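Local coordinates for Box C/D snoRNA protein 1 (Saccharomyces cerevisiae, PDB 6THL) that is required for box C/D snoRNAs to accumulate, supporting their processing, their transport to the nucleolus and ribosome biogenesis, at residues 148-151 with 152-155; 20-24 with 25-29. One frame throughout, in Å; residues are numbered along the deposited sequence.

Contact 1: 148-151 with 152-155; sequences EKCI and GELL
Cys150 and Glu153 meet where the chain enters the short helix 151-155, with Cys150 at the N-cap. Gly152, in the first turn, has no side chain to add, but its backbone is hydrogen-bonded to Glu71, next to the Ile151 bond with Asp73. Glu153 N makes two weak bonds to Cys150: one to its carbonyl O at 2.8 Å, the other a capping bond to SG at 3.7 Å. With chi1 at 67°, Cys150 SG is set between the backbone N and the carbonyl carbon, and CG of Glu153 packs on it at 3.5 Å. Lys149 crosses Glu153 at about a right angle, its CG lying 3.7 Å from Glu153 CB, while Lys149 NZ stays 5.1 Å from Glu153 OE1, opposite charges near each other but not in contact. Leu154 N donates to Cys150 O at 2.7 Å (N-H...O 168°), and the leucine side chain rests on Leu144. Leu155 runs alongside Ile151, both pointing the same way, and also touches Pro164. With Leu155 cut back to an alanine, Ile151 CG2 and Pro164 would probably lose a packing partner. Within this pair, the Leu155 CD1 methyl meets Ile151 CG2, the branch anti to the backbone N, at 3.2 Å.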
loop_
_atom_site.group_PDB
_atom_site.type_symbol
_atom_site.label_atom_id
_atom_site.label_comp_id
_atom_site.label_asym_id
_atom_site.label_seq_id
_atom_site.Cartn_x
_atom_site.Cartn_y
_atom_site.Cartn_z
ATOM N N GLU B 148 34.695 2.517 -8.823
ATOM C CA GLU B 148 35.714 3.484 -9.101
ATOM C C GLU B 148 35.402 4.785 -8.392
ATOM O O GLU B 148 35.978 5.794 -8.732
ATOM C CB GLU B 148 35.789 3.680 -10.617
ATOM C CG GLU B 148 35.409 2.407 -11.407
ATOM C CD GLU B 148 36.125 2.209 -12.754
ATOM O OE1 GLU B 148 37.140 2.885 -13.020
ATOM O OE2 GLU B 148 35.689 1.329 -13.540
ATOM N N LYS B 149 34.507 4.751 -7.395
ATOM C CA LYS B 149 33.992 5.970 -6.705
ATOM C C LYS B 149 33.055 5.673 -5.518
ATOM O O LYS B 149 32.338 4.667 -5.498
ATOM C CB LYS B 149 33.222 6.877 -7.682
ATOM C CG LYS B 149 33.958 8.121 -8.175
ATOM C CD LYS B 149 33.126 8.792 -9.265
ATOM C CE LYS B 149 33.942 9.560 -10.293
ATOM N NZ LYS B 149 33.819 11.017 -10.044
ATOM N N CYS B 150 33.056 6.576 -4.548
ATOM C CA CYS B 150 32.119 6.513 -3.436
ATOM C C CYS B 150 30.778 7.163 -3.862
ATOM O O CYS B 150 30.733 7.972 -4.809
ATOM C CB CYS B 150 32.715 7.181 -2.180
ATOM S SG CYS B 150 32.954 8.978 -2.310
ATOM N N ILE B 151 29.697 6.790 -3.168
ATOM C CA ILE B 151 28.326 7.276 -3.473
ATOM C C ILE B 151 28.303 8.794 -3.635
ATOM O O ILE B 151 27.648 9.315 -4.547
ATOM C CB ILE B 151 27.332 6.931 -2.339
ATOM C CG1 ILE B 151 27.078 5.434 -2.294
ATOM C CG2 ILE B 151 26.001 7.647 -2.519
ATOM C CD1 ILE B 151 26.560 4.973 -0.954
ATOM N N GLY B 152 28.982 9.476 -2.707
ATOM C CA GLY B 152 29.060 10.922 -2.666
ATOM C C GLY B 152 29.645 11.486 -3.942
ATOM O O GLY B 152 29.227 12.549 -4.413
ATOM N N GLU B 153 30.613 10.776 -4.514
ATOM C CA GLU B 153 31.199 11.220 -5.765
ATOM C C GLU B 153 30.271 10.783 -6.891
ATOM O O GLU B 153 29.868 11.608 -7.702
ATOM C CB GLU B 153 32.650 10.720 -5.932
ATOM C CG GLU B 153 33.633 11.225 -4.869
ATOM C CD GLU B 153 34.110 12.670 -5.076
ATOM O OE1 GLU B 153 33.370 13.520 -5.611
ATOM O OE2 GLU B 153 35.250 12.974 -4.668
ATOM N N LEU B 154 29.861 9.516 -6.898
ATOM C CA LEU B 154 28.856 9.044 -7.877
ATOM C C LEU B 154 27.622 9.945 -7.987
ATOM O O LEU B 154 26.855 9.811 -8.934
ATOM C CB LEU B 154 28.355 7.638 -7.539
ATOM C CG LEU B 154 29.158 6.426 -8.004
ATOM C CD1 LEU B 154 28.482 5.126 -7.552
ATOM C CD2 LEU B 154 29.350 6.435 -9.514
ATOM N N LEU B 155 27.399 10.821 -7.015
ATOM C CA LEU B 155 26.173 11.577 -6.997
ATOM C C LEU B 155 26.431 13.059 -7.164
ATOM O O LEU B 155 25.498 13.801 -7.458
ATOM C CB LEU B 155 25.378 11.284 -5.700
ATOM C CG LEU B 155 24.643 9.918 -5.537
ATOM C CD1 LEU B 155 24.106 9.684 -4.131
ATOM C CD2 LEU B 155 23.494 9.774 -6.522
#

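Contact 2: 20-24 with 25-29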
loop_
_atom_site.group_PDB
_atom_site.type_symbol
_atom_site.label_atom_id
_atom_site.label_comp_id
_atom_site.label_asym_id
_atom_site.label_seq_id
_atom_site.Cartn_x
_atom_site.Cartn_y
_atom_site.Cartn_z
ATOM N N LEU B 20 9.657 16.540 -2.927
ATOM C CA LEU B 20 8.257 16.420 -3.197
ATOM C C LEU B 20 7.504 17.039 -2.026
ATOM O O LEU B 20 8.064 17.169 -0.920
ATOM C CB LEU B 20 7.971 14.934 -3.368
ATOM C CG LEU B 20 8.686 14.306 -4.591
ATOM C CD1 LEU B 20 8.452 12.798 -4.680
ATOM C CD2 LEU B 20 8.277 14.981 -5.915
ATOM N N PRO B 21 6.237 17.425 -2.231
ATOM C CA PRO B 21 5.396 17.726 -1.053
ATOM C C PRO B 21 5.370 16.544 -0.100
ATOM O O PRO B 21 5.375 15.386 -0.513
ATOM C CB PRO B 21 4.007 17.965 -1.614
ATOM C CG PRO B 21 4.089 17.790 -3.084
ATOM C CD PRO B 21 5.445 17.249 -3.454
ATOM N N LYS B 22 5.380 16.870 1.178
ATOM C CA LYS B 22 5.624 15.914 2.272
ATOM C C LYS B 22 4.567 14.791 2.365
ATOM O O LYS B 22 4.866 13.635 2.750
ATOM C CB LYS B 22 5.738 16.698 3.606
ATOM C CG LYS B 22 7.127 17.295 3.900
ATOM C CD LYS B 22 7.105 18.798 4.227
ATOM C CE LYS B 22 8.485 19.456 4.040
ATOM N NZ LYS B 22 8.476 20.940 4.241
ATOM N N GLY B 23 3.337 15.139 1.981
ATOM C CA GLY B 23 2.264 14.159 1.859
ATOM C C GLY B 23 2.645 12.962 1.010
ATOM O O GLY B 23 2.066 11.907 1.175
ATOM N N MET B 24 3.624 13.111 0.111
ATOM C CA MET B 24 3.876 12.083 -0.877
ATOM C C MET B 24 4.594 10.942 -0.197
ATOM O O MET B 24 5.428 11.166 0.658
ATOM C CB MET B 24 4.684 12.623 -2.057
ATOM C CG MET B 24 3.980 13.694 -2.872
ATOM S SD MET B 24 2.552 13.077 -3.780
ATOM C CE MET B 24 1.653 14.615 -3.875
ATOM N N GLN B 25 4.221 9.721 -0.564
ATOM C CA GLN B 25 4.772 8.533 0.041
ATOM C C GLN B 25 6.304 8.630 0.046
ATOM O O GLN B 25 6.942 8.434 1.086
ATOM C CB GLN B 25 4.267 7.286 -0.704
ATOM C CG GLN B 25 4.704 5.995 -0.045
ATOM C CD GLN B 25 3.769 4.829 -0.268
ATOM O OE1 GLN B 25 2.670 4.803 0.276
ATOM N NE2 GLN B 25 4.215 3.832 -1.034
ATOM N N ARG B 26 6.885 8.997 -1.101
ATOM C CA ARG B 26 8.332 9.035 -1.262
ATOM C C ARG B 26 8.926 9.991 -0.255
ATOM O O ARG B 26 9.992 9.725 0.325
ATOM C CB ARG B 26 8.774 9.442 -2.674
ATOM C CG ARG B 26 10.296 9.463 -2.858
ATOM C CD ARG B 26 10.778 9.367 -4.315
ATOM N NE ARG B 26 12.225 9.154 -4.334
ATOM C CZ ARG B 26 12.845 8.001 -4.573
ATOM N NH1 ARG B 26 12.172 6.934 -4.946
ATOM N NH2 ARG B 26 14.183 7.945 -4.504
ATOM N N SER B 27 8.236 11.095 -0.029
ATOM C CA SER B 27 8.739 12.084 0.889
ATOM C C SER B 27 8.897 11.439 2.250
ATOM O O SER B 27 9.889 11.623 2.932
ATOM C CB SER B 27 7.806 13.289 0.941
ATOM O OG SER B 27 8.173 14.140 1.979
ATOM N N SER B 28 7.952 10.605 2.618
ATOM C CA SER B 28 8.055 9.933 3.892
ATOM C C SER B 28 8.959 8.747 3.782
ATOM O O SER B 28 9.228 8.130 4.801
ATOM C CB SER B 28 6.681 9.492 4.424
ATOM O OG SER B 28 5.811 10.609 4.630
ATOM N N GLN B 29 9.427 8.367 2.596
ATOM C CA GLN B 29 10.440 7.282 2.593
ATOM C C GLN B 29 11.868 7.769 2.434
ATOM O O GLN B 29 12.763 6.953 2.347
ATOM C CB GLN B 29 10.105 6.090 1.664
ATOM C CG GLN B 29 9.290 6.439 0.439
ATOM C CD GLN B 29 9.046 5.290 -0.519
ATOM O OE1 GLN B 29 8.141 5.367 -1.312
ATOM N NE2 GLN B 29 9.845 4.247 -0.458
#
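Met24 O accepts the backbone N-H of Ser28 at 3.2 Å (N-H...O 152°), with a second, weak bond from Ser27 N at 2.9 Å. Just upstream, the chain folds back in a type I beta turn from Pro21 to Met24, closed by Met24 N on Pro21 O at 2.9 Å. This reversal brings Lys22 beside Ser27. The Ser27 hydroxyl, anti to its backbone N (chi1 170°), reaches back over the turn and its OG donates a weak bond to Lys22 O at 3.4 Å. The motif is thus a beta turn leading directly into the first turn of the short helix 25-29, with that weak serine bond bridging the two. Leu20 and Arg26 pack at a slant, CD1 of the leucine 3.9 Å from CB of the arginine. From CG to NE the Arg26 chain runs extended, carrying the guanidinium to Glu46, which pairs with NH1 in a salt bridge, and to a cation-pi contact with Phe163; NE bonds to Ile161 O and also forms a salt bridge with an acidic side chain on the chain of another protein. The amide of Gln25 is engaged by that other chain too, its NE2 bonding to backbone there and OE1 to an aromatic side chain.

In the fold
Contact 2 comes first along the chain, following strand 15-18; contact 1 follows strand 140-143 much later. Both belong to the BCD1 domain, the part of the longer protein held in this chain, and each leads from a loop into a short helix. The centres of contacts 1 and 2 are about 25 Å apart, and the nearest atoms of the two contacts are about 10 Å apart, without touching. Strand 159-161, which follows helix 151-155 of contact 1, pairs in parallel with strand 15-18, and Ile161 on it is bonded by Arg26 of contact 2. Contact 1 packs within the chain, whereas contact 2 lies farther from its centre and meets another protein in the assembly.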